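Local coordinates for protein beta 1-3 glucanase (Clostridium beijerinckii NCIMB 8052, PDB 5H4E) that probably hydrolyses beta-1,3-glucans as a glycoside hydrolase of family 64 (GH64), at residues A188-F197 with A330-H338; P209-A218 with S278-N286. One frame throughout, in Å; residues are numbered along the deposited sequence.

Contact 1 (188-197 with 330-338) is buried and almost wholly aromatic. Contact 2 (209-218 with 278-286) is smaller and partly buried, and sets aliphatic packing beside one side-chain hydrogen bond. Contact 1 sets helix 182-192, the turn after it and Phe-197 of the short helix 195-198 against the start of helix 332-339. Contact 2 lays an irregular loop on helix 279-284. Along the chain, contact 2 is nested inside the loop that contact 1 closes. Their centres are about 15 Å apart. They adjoin through packing, mostly apolar: Phe-197 meets Phe-216, Phe-333 meets Pro-209, and the Asn-331 amide meets Leu-283. Contact 2 has more partly exposed residues.

Contact 1: A188-F197 with A330-H338; sequences AYKNSVPAEF and ANYFAKFWH
The Tyr-189 hydroxyl, lying at the edge of the Phe-333 ring, donates to Phe-197 O (2.8 Å from OH). It approaches from above the carbonyl plane. The bond ties helix 182-192 to helix 195-198 and satisfies the phenol in a buried place. No hydrogen bond crosses between the two segments. They meet through aromatic groups.

Tyr-189 and Phe-336 form an edge-to-face pair. The edge of Tyr-189 points at the face of Phe-336, with planes at 75° and ring centroids 5.3 Å apart. Over the same Phe-336 ring, Tyr-189 CA makes a CH-pi contact, 3.8 Å from the centroid. The Phe-336 ring reaches the backbone of helix 182-192 because its CG is trans to its own N (chi1 -170°). Ala-188 CB meets the edge of this ring.

A second cluster forms where helix 332-339 begins. Pro-194 CG sits over the face of the Tyr-332 ring, 3.8 Å from its centroid. Tyr-332 turns an edge to the face of Phe-197 in an offset T-shaped pair. Its CB also lies over that face. Phe-197 CZ comes to 3.3 Å from Ala-330 O. The helix start is closed by Asn-331, the N-cap, whose OD1 accepts from Ala-334 N (2.9 Å). Within segment 330-338, Trp-337 NE1 lies over the centre of the Phe-333 ring. Outside the two segments, Ile-206 of strand 206-207 touches Tyr-189, Phe-333 and Trp-337.

The contact therefore rests on ring packing and CH-pi contacts; the side-chain hydrogen bonds of Tyr-189 OH and Asn-331 OD1 each stay within one segment.

Contact 2: P209-A218 with S278-N286; sequences PASGLGTFTA and STQEVLLGN
Leu-283, on helix 279-284, whose start carries a capping box, packs into an irregular loop in which Pro-209 and Phe-216 are drawn together. Phe-216 N bonds to Pro-209 O (2.8 Å), and a type II' turn from Ser-211 to Gly-214 reverses the chain between them. Leu-283 is the tight part of the contact. Its CD1 lies 3.4 Å from Phe-216 CB and 3.8 Å from Pro-209 CB, while CD2 rests against the proline ring. The side chain crosses that of Phe-216 at about a right angle. The leucine can reach both because CG stands opposite the carbonyl carbon (chi1 -68°) and the chain extends from there. Behind it, Asn-331 and Asn-308 touch Leu-283, and Phe-197 and Tyr-225 pack on Phe-216.

The flanks are looser. Ala-210 CB meets Leu-284 CD2 at 4.0 Å, and both residues are partly exposed. Ala-218, which is exposed, lies with CB 3.9 Å from Gln-280 OE1, a loose packing contact.

The start of the helix is held within its own segment. Ser-278 OG accepts from Glu-281 N, and Glu-281 OE1 accepts from Ser-278 N (2.9 Å); this exchange is the capping box. Thr-279 OG1 bonds to Asp-227 and to Phe-226 N, which joins the helix start to the region of helix 227-236.

One hydrogen bond crosses between the segments, made by Gln-280, whose chain bends at chi2 (69°) to bring NE2 to the backbone of Phe-216 to Ala-218. NE2 also bonds to Ala-223 O, so the amide nitrogen has two carbonyl partners. Its bond across the contact runs to Phe-216 O at 2.8 Å, nearly straight at 171°, with the oxygen in the plane of the Gln-280 amide.

Contact 1: A188-F197 with A330-H338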
ATOM      1  N   ALA A 188     -20.595  -4.400   5.920  1.00 23.50           N
ATOM      2  CA  ALA A 188     -19.969  -4.847   7.163  1.00 20.58           C
ATOM      3  C   ALA A 188     -19.079  -3.776   7.757  1.00 24.80           C
ATOM      4  O   ALA A 188     -19.096  -3.567   8.965  1.00 22.16           O
ATOM      5  CB  ALA A 188     -19.171  -6.107   6.941  1.00 20.88           C
ATOM      6  N   TYR A 189     -18.296  -3.102   6.916  1.00 21.07           N
ATOM      7  CA  TYR A 189     -17.428  -2.028   7.406  1.00 20.84           C
ATOM      8  C   TYR A 189     -18.246  -0.984   8.171  1.00 23.55           C
ATOM      9  O   TYR A 189     -17.919  -0.637   9.307  1.00 21.64           O
ATOM     10  CB  TYR A 189     -16.658  -1.364   6.245  1.00 17.94           C
ATOM     11  CG  TYR A 189     -15.760  -0.223   6.707  1.00 18.52           C
ATOM     12  CD1 TYR A 189     -16.277   1.050   6.932  1.00 17.15           C
ATOM     13  CD2 TYR A 189     -14.404  -0.424   6.936  1.00 16.03           C
ATOM     14  CE1 TYR A 189     -15.484   2.081   7.366  1.00 17.68           C
ATOM     15  CE2 TYR A 189     -13.592   0.614   7.373  1.00 16.85           C
ATOM     16  CZ  TYR A 189     -14.147   1.866   7.589  1.00 20.18           C
ATOM     17  OH  TYR A 189     -13.363   2.904   8.026  1.00 17.06           O
ATOM     18  N   LYS A 190     -19.302  -0.483   7.536  1.00 23.11           N
ATOM     19  CA  LYS A 190     -20.132   0.569   8.127  1.00 23.47           C
ATOM     20  C   LYS A 190     -20.678   0.145   9.500  1.00 25.61           C
ATOM     21  O   LYS A 190     -20.678   0.930  10.449  1.00 26.13           O
ATOM     22  CB  LYS A 190     -21.279   0.928   7.167  1.00 22.83           C
ATOM     23  CG  LYS A 190     -22.193   2.078   7.621  1.00 33.98           C
ATOM     24  CD  LYS A 190     -21.444   3.409   7.865  1.00 39.63           C
ATOM     25  CE  LYS A 190     -20.862   4.031   6.589  1.00 30.18           C
ATOM     26  NZ  LYS A 190     -21.882   4.591   5.613  1.00 35.94           N
ATOM     27  N   ASN A 191     -21.095  -1.112   9.609  1.00 25.78           N
ATOM     28  CA  ASN A 191     -21.633  -1.637  10.862  1.00 28.28           C
ATOM     29  C   ASN A 191     -20.580  -1.937  11.929  1.00 29.53           C
ATOM     30  O   ASN A 191     -20.891  -1.968  13.115  1.00 31.03           O
ATOM     31  CB  ASN A 191     -22.444  -2.904  10.584  1.00 29.97           C
ATOM     32  CG  ASN A 191     -23.762  -2.603   9.892  1.00 33.63           C
ATOM     33  OD1 ASN A 191     -24.501  -1.716  10.320  1.00 35.51           O
ATOM     34  ND2 ASN A 191     -24.057  -3.327   8.815  1.00 33.74           N
ATOM     35  N   SER A 192     -19.337  -2.152  11.510  1.00 23.32           N
ATOM     36  CA  SER A 192     -18.283  -2.575  12.437  1.00 23.36           C
ATOM     37  C   SER A 192     -17.524  -1.439  13.131  1.00 26.73           C
ATOM     38  O   SER A 192     -17.400  -1.439  14.350  1.00 24.84           O
ATOM     39  CB  SER A 192     -17.277  -3.475  11.699  1.00 27.53           C
ATOM     40  OG  SER A 192     -16.163  -3.780  12.525  1.00 26.72           O
ATOM     41  N   VAL A 193     -17.017  -0.479  12.365  1.00 20.21           N
ATOM     42  CA  VAL A 193     -16.026   0.443  12.897  1.00 19.53           C
ATOM     43  C   VAL A 193     -16.633   1.468  13.844  1.00 22.86           C
ATOM     44  O   VAL A 193     -17.831   1.767  13.762  1.00 20.01           O
ATOM     45  CB  VAL A 193     -15.272   1.188  11.760  1.00 18.37           C
ATOM     46  CG1 VAL A 193     -14.494   0.193  10.904  1.00 19.91           C
ATOM     47  CG2 VAL A 193     -16.228   2.013  10.921  1.00 20.53           C
ATOM     48  N   PRO A 194     -15.805   1.994  14.762  1.00 19.20           N
ATOM     49  CA  PRO A 194     -16.215   3.092  15.637  1.00 22.67           C
ATOM     50  C   PRO A 194     -16.652   4.312  14.837  1.00 23.35           C
ATOM     51  O   PRO A 194     -16.314   4.438  13.655  1.00 19.85           O
ATOM     52  CB  PRO A 194     -14.947   3.387  16.448  1.00 24.23           C
ATOM     53  CG  PRO A 194     -14.184   2.107  16.436  1.00 21.82           C
ATOM     54  CD  PRO A 194     -14.446   1.512  15.087  1.00 19.96           C
ATOM     55  N   ALA A 195     -17.407   5.194  15.481  1.00 22.14           N
ATOM     56  CA  ALA A 195     -18.005   6.340  14.801  1.00 23.79           C
ATOM     57  C   ALA A 195     -17.017   7.149  13.968  1.00 20.24           C
ATOM     58  O   ALA A 195     -17.347   7.561  12.866  1.00 23.52           O
ATOM     59  CB  ALA A 195     -18.688   7.252  15.818  1.00 23.58           C
ATOM     60  N   GLU A 196     -15.814   7.387  14.490  1.00 21.83           N
ATOM     61  CA  GLU A 196     -14.831   8.210  13.777  1.00 20.55           C
ATOM     62  C   GLU A 196     -14.463   7.654  12.400  1.00 19.63           C
ATOM     63  O   GLU A 196     -14.035   8.397  11.514  1.00 19.72           O
ATOM     64  CB  GLU A 196     -13.550   8.365  14.609  1.00 21.35           C
ATOM     65  CG  GLU A 196     -13.744   9.093  15.923  1.00 25.12           C
ATOM     66  CD  GLU A 196     -14.005   8.152  17.093  1.00 24.74           C
ATOM     67  OE1 GLU A 196     -14.376   6.983  16.871  1.00 24.46           O
ATOM     68  OE2 GLU A 196     -13.826   8.589  18.249  1.00 30.77           O
ATOM     69  N   PHE A 197     -14.624   6.346  12.217  1.00 21.09           N
ATOM     70  CA  PHE A 197     -14.177   5.701  10.982  1.00 17.79           C
ATOM     71  C   PHE A 197     -15.277   5.451   9.969  1.00 20.38           C
ATOM     72  O   PHE A 197     -14.988   5.060   8.841  1.00 17.93           O
ATOM     73  CB  PHE A 197     -13.496   4.372  11.311  1.00 16.65           C
ATOM     74  CG  PHE A 197     -12.185   4.541  11.999  1.00 17.17           C
ATOM     75  CD1 PHE A 197     -11.012   4.610  11.264  1.00 18.84           C
ATOM     76  CD2 PHE A 197     -12.127   4.661  13.378  1.00 18.97           C
ATOM     77  CE1 PHE A 197      -9.796   4.786  11.888  1.00 19.70           C
ATOM     78  CE2 PHE A 197     -10.913   4.844  14.016  1.00 18.79           C
ATOM     79  CZ  PHE A 197      -9.741   4.901  13.263  1.00 19.19           C
ATOM     80  N   ALA A 330      -7.104   3.399  17.774  1.00 17.44           N
ATOM     81  CA  ALA A 330      -6.352   2.425  16.998  1.00 19.30           C
ATOM     82  C   ALA A 330      -6.769   2.570  15.548  1.00 15.30           C
ATOM     83  O   ALA A 330      -7.754   3.249  15.253  1.00 16.29           O
ATOM     84  CB  ALA A 330      -6.614   1.014  17.505  1.00 17.42           C
ATOM     85  N   ASN A 331      -6.041   1.932  14.643  1.00 14.28           N
ATOM     86  CA  ASN A 331      -6.402   2.036  13.227  1.00 17.12           C
ATOM     87  C   ASN A 331      -7.489   1.014  12.891  1.00 16.59           C
ATOM     88  O   ASN A 331      -7.211  -0.060  12.365  1.00 16.77           O
ATOM     89  CB  ASN A 331      -5.172   1.855  12.340  1.00 16.42           C
ATOM     90  CG  ASN A 331      -5.403   2.340  10.931  1.00 15.97           C
ATOM     91  OD1 ASN A 331      -6.494   2.189  10.404  1.00 15.33           O
ATOM     92  ND2 ASN A 331      -4.376   2.939  10.317  1.00 15.46           N
ATOM     93  N   TYR A 332      -8.732   1.353  13.210  1.00 16.17           N
ATOM     94  CA  TYR A 332      -9.841   0.412  13.013  1.00 15.61           C
ATOM     95  C   TYR A 332     -10.151   0.151  11.540  1.00 16.67           C
ATOM     96  O   TYR A 332     -10.701  -0.892  11.186  1.00 17.12           O
ATOM     97  CB  TYR A 332     -11.082   0.922  13.753  1.00 17.07           C
ATOM     98  CG  TYR A 332     -10.915   0.753  15.249  1.00 16.37           C
ATOM     99  CD1 TYR A 332     -11.020  -0.512  15.829  1.00 18.75           C
ATOM    100  CD2 TYR A 332     -10.592   1.828  16.066  1.00 18.44           C
ATOM    101  CE1 TYR A 332     -10.856  -0.696  17.192  1.00 22.43           C
ATOM    102  CE2 TYR A 332     -10.436   1.657  17.453  1.00 18.57           C
ATOM    103  CZ  TYR A 332     -10.562   0.386  17.999  1.00 20.81           C
ATOM    104  OH  TYR A 332     -10.415   0.175  19.356  1.00 24.58           O
ATOM    105  N   PHE A 333      -9.781   1.090  10.686  1.00 13.38           N
ATOM    106  CA  PHE A 333      -9.775   0.833   9.242  1.00 16.24           C
ATOM    107  C   PHE A 333      -8.866  -0.382   8.932  1.00 16.15           C
ATOM    108  O   PHE A 333      -9.307  -1.365   8.328  1.00 14.35           O
ATOM    109  CB  PHE A 333      -9.326   2.098   8.493  1.00 17.31           C
ATOM    110  CG  PHE A 333      -9.093   1.909   7.006  1.00 16.16           C
ATOM    111  CD1 PHE A 333      -7.838   1.547   6.525  1.00 15.31           C
ATOM    112  CD2 PHE A 333     -10.123   2.122   6.092  1.00 15.55           C
ATOM    113  CE1 PHE A 333      -7.609   1.375   5.157  1.00 17.26           C
ATOM    114  CE2 PHE A 333      -9.905   1.960   4.713  1.00 14.75           C
ATOM    115  CZ  PHE A 333      -8.646   1.586   4.247  1.00 18.15           C
ATOM    116  N   ALA A 334      -7.616  -0.328   9.378  1.00 13.25           N
ATOM    117  CA  ALA A 334      -6.668  -1.412   9.117  1.00 15.67           C
ATOM    118  C   ALA A 334      -7.182  -2.732   9.681  1.00 17.29           C
ATOM    119  O   ALA A 334      -7.141  -3.766   9.013  1.00 16.06           O
ATOM    120  CB  ALA A 334      -5.300  -1.088   9.713  1.00 13.89           C
ATOM    121  N   LYS A 335      -7.655  -2.685  10.920  1.00 14.56           N
ATOM    122  CA  LYS A 335      -8.166  -3.884  11.588  1.00 16.42           C
ATOM    123  C   LYS A 335      -9.298  -4.532  10.785  1.00 15.77           C
ATOM    124  O   LYS A 335      -9.347  -5.763  10.668  1.00 16.17           O
ATOM    125  CB  LYS A 335      -8.621  -3.539  13.005  1.00 16.78           C
ATOM    126  CG  LYS A 335      -9.400  -4.644  13.758  1.00 18.08           C
ATOM    127  CD  LYS A 335      -8.647  -5.976  13.916  1.00 19.53           C
ATOM    128  CE  LYS A 335      -9.355  -6.879  14.963  1.00 22.83           C
ATOM    129  NZ  LYS A 335      -8.736  -8.247  15.060  1.00 25.14           N
ATOM    130  N   PHE A 336     -10.190  -3.725  10.204  1.00 15.83           N
ATOM    131  CA  PHE A 336     -11.254  -4.309   9.388  1.00 16.14           C
ATOM    132  C   PHE A 336     -10.701  -5.197   8.253  1.00 16.44           C
ATOM    133  O   PHE A 336     -11.207  -6.304   8.013  1.00 16.80           O
ATOM    134  CB  PHE A 336     -12.174  -3.234   8.782  1.00 13.82           C
ATOM    135  CG  PHE A 336     -13.403  -3.823   8.133  1.00 17.41           C
ATOM    136  CD1 PHE A 336     -13.453  -4.039   6.769  1.00 20.67           C
ATOM    137  CD2 PHE A 336     -14.483  -4.222   8.911  1.00 18.27           C
ATOM    138  CE1 PHE A 336     -14.577  -4.618   6.175  1.00 20.00           C
ATOM    139  CE2 PHE A 336     -15.603  -4.792   8.333  1.00 21.71           C
ATOM    140  CZ  PHE A 336     -15.648  -4.993   6.965  1.00 19.41           C
ATOM    141  N   TRP A 337      -9.669  -4.737   7.554  1.00 16.20           N
ATOM    142  CA  TRP A 337      -9.190  -5.519   6.404  1.00 17.27           C
ATOM    143  C   TRP A 337      -8.505  -6.796   6.902  1.00 15.85           C
ATOM    144  O   TRP A 337      -8.661  -7.857   6.303  1.00 15.98           O
ATOM    145  CB  TRP A 337      -8.297  -4.640   5.483  1.00 15.86           C
ATOM    146  CG  TRP A 337      -9.109  -3.426   5.123  1.00 17.35           C
ATOM    147  CD1 TRP A 337      -8.863  -2.126   5.467  1.00 16.73           C
ATOM    148  CD2 TRP A 337     -10.386  -3.433   4.468  1.00 16.99           C
ATOM    149  NE1 TRP A 337      -9.899  -1.321   5.036  1.00 17.47           N
ATOM    150  CE2 TRP A 337     -10.844  -2.106   4.424  1.00 17.10           C
ATOM    151  CE3 TRP A 337     -11.176  -4.439   3.890  1.00 14.26           C
ATOM    152  CZ2 TRP A 337     -12.056  -1.761   3.840  1.00 17.04           C
ATOM    153  CZ3 TRP A 337     -12.379  -4.100   3.331  1.00 15.72           C
ATOM    154  CH2 TRP A 337     -12.807  -2.767   3.303  1.00 16.03           C
ATOM    155  N   HIS A 338      -7.812  -6.717   8.032  1.00 15.51           N
ATOM    156  CA  HIS A 338      -7.238  -7.919   8.616  1.00 19.28           C
ATOM    157  C   HIS A 338      -8.347  -8.918   8.929  1.00 19.50           C
ATOM    158  O   HIS A 338      -8.197 -10.116   8.688  1.00 17.52           O
ATOM    159  CB  HIS A 338      -6.425  -7.588   9.873  1.00 15.87           C
ATOM    160  CG  HIS A 338      -5.118  -6.922   9.568  1.00 16.96           C
ATOM    161  ND1 HIS A 338      -3.996  -7.625   9.193  1.00 16.91           N
ATOM    162  CD2 HIS A 338      -4.769  -5.614   9.553  1.00 17.78           C
ATOM    163  CE1 HIS A 338      -3.004  -6.778   8.965  1.00 19.77           C
ATOM    164  NE2 HIS A 338      -3.450  -5.550   9.173  1.00 16.60           N
TER

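Contact 2: P209-A218 with S278-N286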
ATOM      1  N   PRO A 209      -7.809   6.353   6.564  1.00 14.73           N
ATOM      2  CA  PRO A 209      -8.061   7.511   7.439  1.00 18.50           C
ATOM      3  C   PRO A 209      -7.498   8.850   6.947  1.00 17.15           C
ATOM      4  O   PRO A 209      -8.224   9.846   6.923  1.00 18.66           O
ATOM      5  CB  PRO A 209      -7.383   7.100   8.746  1.00 18.51           C
ATOM      6  CG  PRO A 209      -7.609   5.613   8.803  1.00 16.44           C
ATOM      7  CD  PRO A 209      -7.426   5.159   7.345  1.00 16.71           C
ATOM      8  N   ALA A 210      -6.228   8.883   6.576  1.00 14.63           N
ATOM      9  CA  ALA A 210      -5.631  10.143   6.171  1.00 17.33           C
ATOM     10  C   ALA A 210      -5.292  10.122   4.692  1.00 18.08           C
ATOM     11  O   ALA A 210      -4.348  10.775   4.257  1.00 21.20           O
ATOM     12  CB  ALA A 210      -4.403  10.440   6.999  1.00 18.59           C
ATOM     13  N   SER A 211      -6.063   9.368   3.914  1.00 18.22           N
ATOM     14  CA  SER A 211      -5.840   9.323   2.471  1.00 18.72           C
ATOM     15  C   SER A 211      -7.050   9.859   1.729  1.00 20.17           C
ATOM     16  O   SER A 211      -8.185   9.670   2.174  1.00 18.92           O
ATOM     17  CB  SER A 211      -5.530   7.892   2.008  1.00 20.33           C
ATOM     18  OG  SER A 211      -5.401   7.835   0.591  1.00 24.68           O
ATOM     19  N   GLY A 212      -6.807  10.534   0.604  1.00 19.35           N
ATOM     20  CA  GLY A 212      -7.884  10.990  -0.259  1.00 22.12           C
ATOM     21  C   GLY A 212      -8.854  11.899   0.460  1.00 20.04           C
ATOM     22  O   GLY A 212      -8.443  12.906   1.034  1.00 21.37           O
ATOM     23  N   LEU A 213     -10.135  11.523   0.463  1.00 19.24           N
ATOM     24  CA  LEU A 213     -11.167  12.291   1.171  1.00 18.22           C
ATOM     25  C   LEU A 213     -11.360  11.802   2.612  1.00 19.73           C
ATOM     26  O   LEU A 213     -12.385  12.067   3.244  1.00 17.15           O
ATOM     27  CB  LEU A 213     -12.499  12.222   0.418  1.00 21.64           C
ATOM     28  CG  LEU A 213     -12.498  12.689  -1.042  1.00 21.81           C
ATOM     29  CD1 LEU A 213     -13.898  12.553  -1.657  1.00 19.10           C
ATOM     30  CD2 LEU A 213     -11.992  14.130  -1.171  1.00 23.00           C
ATOM     31  N   GLY A 214     -10.362  11.088   3.119  1.00 18.90           N
ATOM     32  CA  GLY A 214     -10.371  10.618   4.494  1.00 16.37           C
ATOM     33  C   GLY A 214     -10.421  11.751   5.511  1.00 21.34           C
ATOM     34  O   GLY A 214      -9.938  12.859   5.257  1.00 19.57           O
ATOM     35  N   THR A 215     -10.976  11.448   6.683  1.00 21.84           N
ATOM     36  CA  THR A 215     -11.269  12.456   7.691  1.00 20.90           C
ATOM     37  C   THR A 215     -10.192  12.618   8.761  1.00 22.43           C
ATOM     38  O   THR A 215     -10.402  13.323   9.757  1.00 21.48           O
ATOM     39  CB  THR A 215     -12.588  12.134   8.382  1.00 21.62           C
ATOM     40  OG1 THR A 215     -12.531  10.801   8.914  1.00 21.97           O
ATOM     41  CG2 THR A 215     -13.738  12.231   7.377  1.00 21.81           C
ATOM     42  N   PHE A 216      -9.043  11.984   8.562  1.00 18.77           N
ATOM     43  CA  PHE A 216      -8.011  11.997   9.591  1.00 22.43           C
ATOM     44  C   PHE A 216      -6.804  12.832   9.184  1.00 19.97           C
ATOM     45  O   PHE A 216      -5.775  12.838   9.871  1.00 19.81           O
ATOM     46  CB  PHE A 216      -7.577  10.568   9.932  1.00 20.89           C
ATOM     47  CG  PHE A 216      -8.614   9.770  10.697  1.00 19.92           C
ATOM     48  CD1 PHE A 216      -9.801   9.381  10.094  1.00 18.05           C
ATOM     49  CD2 PHE A 216      -8.381   9.393  12.013  1.00 22.37           C
ATOM     50  CE1 PHE A 216     -10.743   8.638  10.780  1.00 20.20           C
ATOM     51  CE2 PHE A 216      -9.324   8.648  12.722  1.00 22.03           C
ATOM     52  CZ  PHE A 216     -10.506   8.262  12.108  1.00 17.40           C
ATOM     53  N   THR A 217      -6.929  13.548   8.072  1.00 18.93           N
ATOM     54  CA  THR A 217      -5.917  14.515   7.695  1.00 21.71           C
ATOM     55  C   THR A 217      -5.961  15.686   8.671  1.00 26.32           C
ATOM     56  O   THR A 217      -6.904  15.818   9.464  1.00 23.17           O
ATOM     57  CB  THR A 217      -6.118  15.038   6.260  1.00 22.51           C
ATOM     58  OG1 THR A 217      -7.298  15.841   6.218  1.00 25.08           O
ATOM     59  CG2 THR A 217      -6.262  13.885   5.277  1.00 26.44           C
ATOM     60  N   ALA A 218      -4.949  16.546   8.591  1.00 26.14           N
ATOM     61  CA  ALA A 218      -4.734  17.589   9.581  1.00 25.17           C
ATOM     62  C   ALA A 218      -5.866  18.603   9.582  1.00 26.89           C
ATOM     63  O   ALA A 218      -6.104  19.283  10.574  1.00 26.13           O
ATOM     64  CB  ALA A 218      -3.389  18.284   9.330  1.00 25.37           C
ATOM     65  N   SER A 278       2.662  13.337  14.977  1.00 20.34           N
ATOM     66  CA  SER A 278       1.281  13.760  14.851  1.00 22.04           C
ATOM     67  C   SER A 278       0.404  12.548  14.583  1.00 21.44           C
ATOM     68  O   SER A 278       0.908  11.443  14.334  1.00 20.46           O
ATOM     69  CB  SER A 278       1.124  14.763  13.711  1.00 22.78           C
ATOM     70  OG  SER A 278       1.491  14.146  12.484  1.00 20.96           O
ATOM     71  N   THR A 279      -0.901  12.769  14.613  1.00 20.30           N
ATOM     72  CA  THR A 279      -1.865  11.755  14.213  1.00 20.69           C
ATOM     73  C   THR A 279      -1.623  11.342  12.757  1.00 22.20           C
ATOM     74  O   THR A 279      -1.726  10.160  12.413  1.00 18.86           O
ATOM     75  CB  THR A 279      -3.315  12.269  14.435  1.00 20.30           C
ATOM     76  OG1 THR A 279      -3.643  12.150  15.828  1.00 20.15           O
ATOM     77  CG2 THR A 279      -4.339  11.475  13.635  1.00 18.27           C
ATOM     78  N   GLN A 280      -1.266  12.308  11.914  1.00 18.54           N
ATOM     79  CA  GLN A 280      -1.047  12.014  10.497  1.00 21.13           C
ATOM     80  C   GLN A 280       0.205  11.172  10.317  1.00 20.34           C
ATOM     81  O   GLN A 280       0.237  10.279   9.487  1.00 19.88           O
ATOM     82  CB  GLN A 280      -0.934  13.298   9.667  1.00 20.48           C
ATOM     83  CG  GLN A 280      -2.239  14.073   9.540  1.00 20.05           C
ATOM     84  CD  GLN A 280      -2.666  14.699  10.849  1.00 21.67           C
ATOM     85  OE1 GLN A 280      -1.873  15.374  11.513  1.00 23.56           O
ATOM     86  NE2 GLN A 280      -3.907  14.457  11.245  1.00 20.40           N
ATOM     87  N   GLU A 281       1.242  11.445  11.102  1.00 19.25           N
ATOM     88  CA  GLU A 281       2.470  10.683  10.968  1.00 18.17           C
ATOM     89  C   GLU A 281       2.281   9.230  11.403  1.00 18.73           C
ATOM     90  O   GLU A 281       2.898   8.321  10.838  1.00 20.08           O
ATOM     91  CB  GLU A 281       3.596  11.347  11.760  1.00 19.10           C
ATOM     92  CG  GLU A 281       4.172  12.533  11.004  1.00 22.36           C
ATOM     93  CD  GLU A 281       5.081  13.412  11.837  1.00 27.53           C
ATOM     94  OE1 GLU A 281       4.900  13.473  13.071  1.00 25.54           O
ATOM     95  OE2 GLU A 281       5.977  14.055  11.248  1.00 25.79           O
ATOM     96  N   VAL A 282       1.435   9.008  12.403  1.00 19.46           N
ATOM     97  CA  VAL A 282       1.100   7.639  12.798  1.00 19.54           C
ATOM     98  C   VAL A 282       0.383   6.920  11.654  1.00 17.76           C
ATOM     99  O   VAL A 282       0.793   5.837  11.222  1.00 18.39           O
ATOM    100  CB  VAL A 282       0.232   7.624  14.072  1.00 19.14           C
ATOM    101  CG1 VAL A 282      -0.441   6.249  14.288  1.00 16.17           C
ATOM    102  CG2 VAL A 282       1.078   8.011  15.276  1.00 17.85           C
ATOM    103  N   LEU A 283      -0.671   7.543  11.142  1.00 17.78           N
ATOM    104  CA  LEU A 283      -1.499   6.926  10.107  1.00 19.09           C
ATOM    105  C   LEU A 283      -0.755   6.696   8.809  1.00 21.21           C
ATOM    106  O   LEU A 283      -0.984   5.687   8.120  1.00 21.03           O
ATOM    107  CB  LEU A 283      -2.735   7.793   9.853  1.00 19.65           C
ATOM    108  CG  LEU A 283      -3.690   7.796  11.038  1.00 19.50           C
ATOM    109  CD1 LEU A 283      -4.751   8.851  10.862  1.00 16.97           C
ATOM    110  CD2 LEU A 283      -4.317   6.407  11.199  1.00 18.38           C
ATOM    111  N   LEU A 284       0.162   7.603   8.486  1.00 21.12           N
ATOM    112  CA  LEU A 284       0.833   7.567   7.188  1.00 18.69           C
ATOM    113  C   LEU A 284       2.239   6.990   7.218  1.00 21.73           C
ATOM    114  O   LEU A 284       2.760   6.569   6.186  1.00 23.46           O
ATOM    115  CB  LEU A 284       0.880   8.971   6.599  1.00 18.54           C
ATOM    116  CG  LEU A 284      -0.493   9.568   6.296  1.00 20.49           C
ATOM    117  CD1 LEU A 284      -0.362  11.037   5.902  1.00 22.66           C
ATOM    118  CD2 LEU A 284      -1.199   8.780   5.215  1.00 20.27           C
ATOM    119  N   GLY A 285       2.865   6.980   8.387  1.00 19.22           N
ATOM    120  CA  GLY A 285       4.196   6.419   8.520  1.00 21.44           C
ATOM    121  C   GLY A 285       5.272   7.304   7.913  1.00 24.01           C
ATOM    122  O   GLY A 285       6.367   6.840   7.600  1.00 25.19           O
ATOM    123  N   ASN A 286       4.962   8.585   7.749  1.00 19.73           N
ATOM    124  CA  ASN A 286       5.904   9.504   7.127  1.00 24.49           C
ATOM    125  C   ASN A 286       6.448  10.503   8.147  1.00 26.29           C
ATOM    126  O   ASN A 286       6.434  10.220   9.337  1.00 20.46           O
ATOM    127  CB  ASN A 286       5.244  10.217   5.947  1.00 27.07           C
ATOM    128  CG  ASN A 286       4.075  11.076   6.357  1.00 24.38           C
ATOM    129  OD1 ASN A 286       3.617  11.041   7.496  1.00 21.62           O
ATOM    130  ND2 ASN A 286       3.573  11.853   5.418  1.00 29.93           N
TER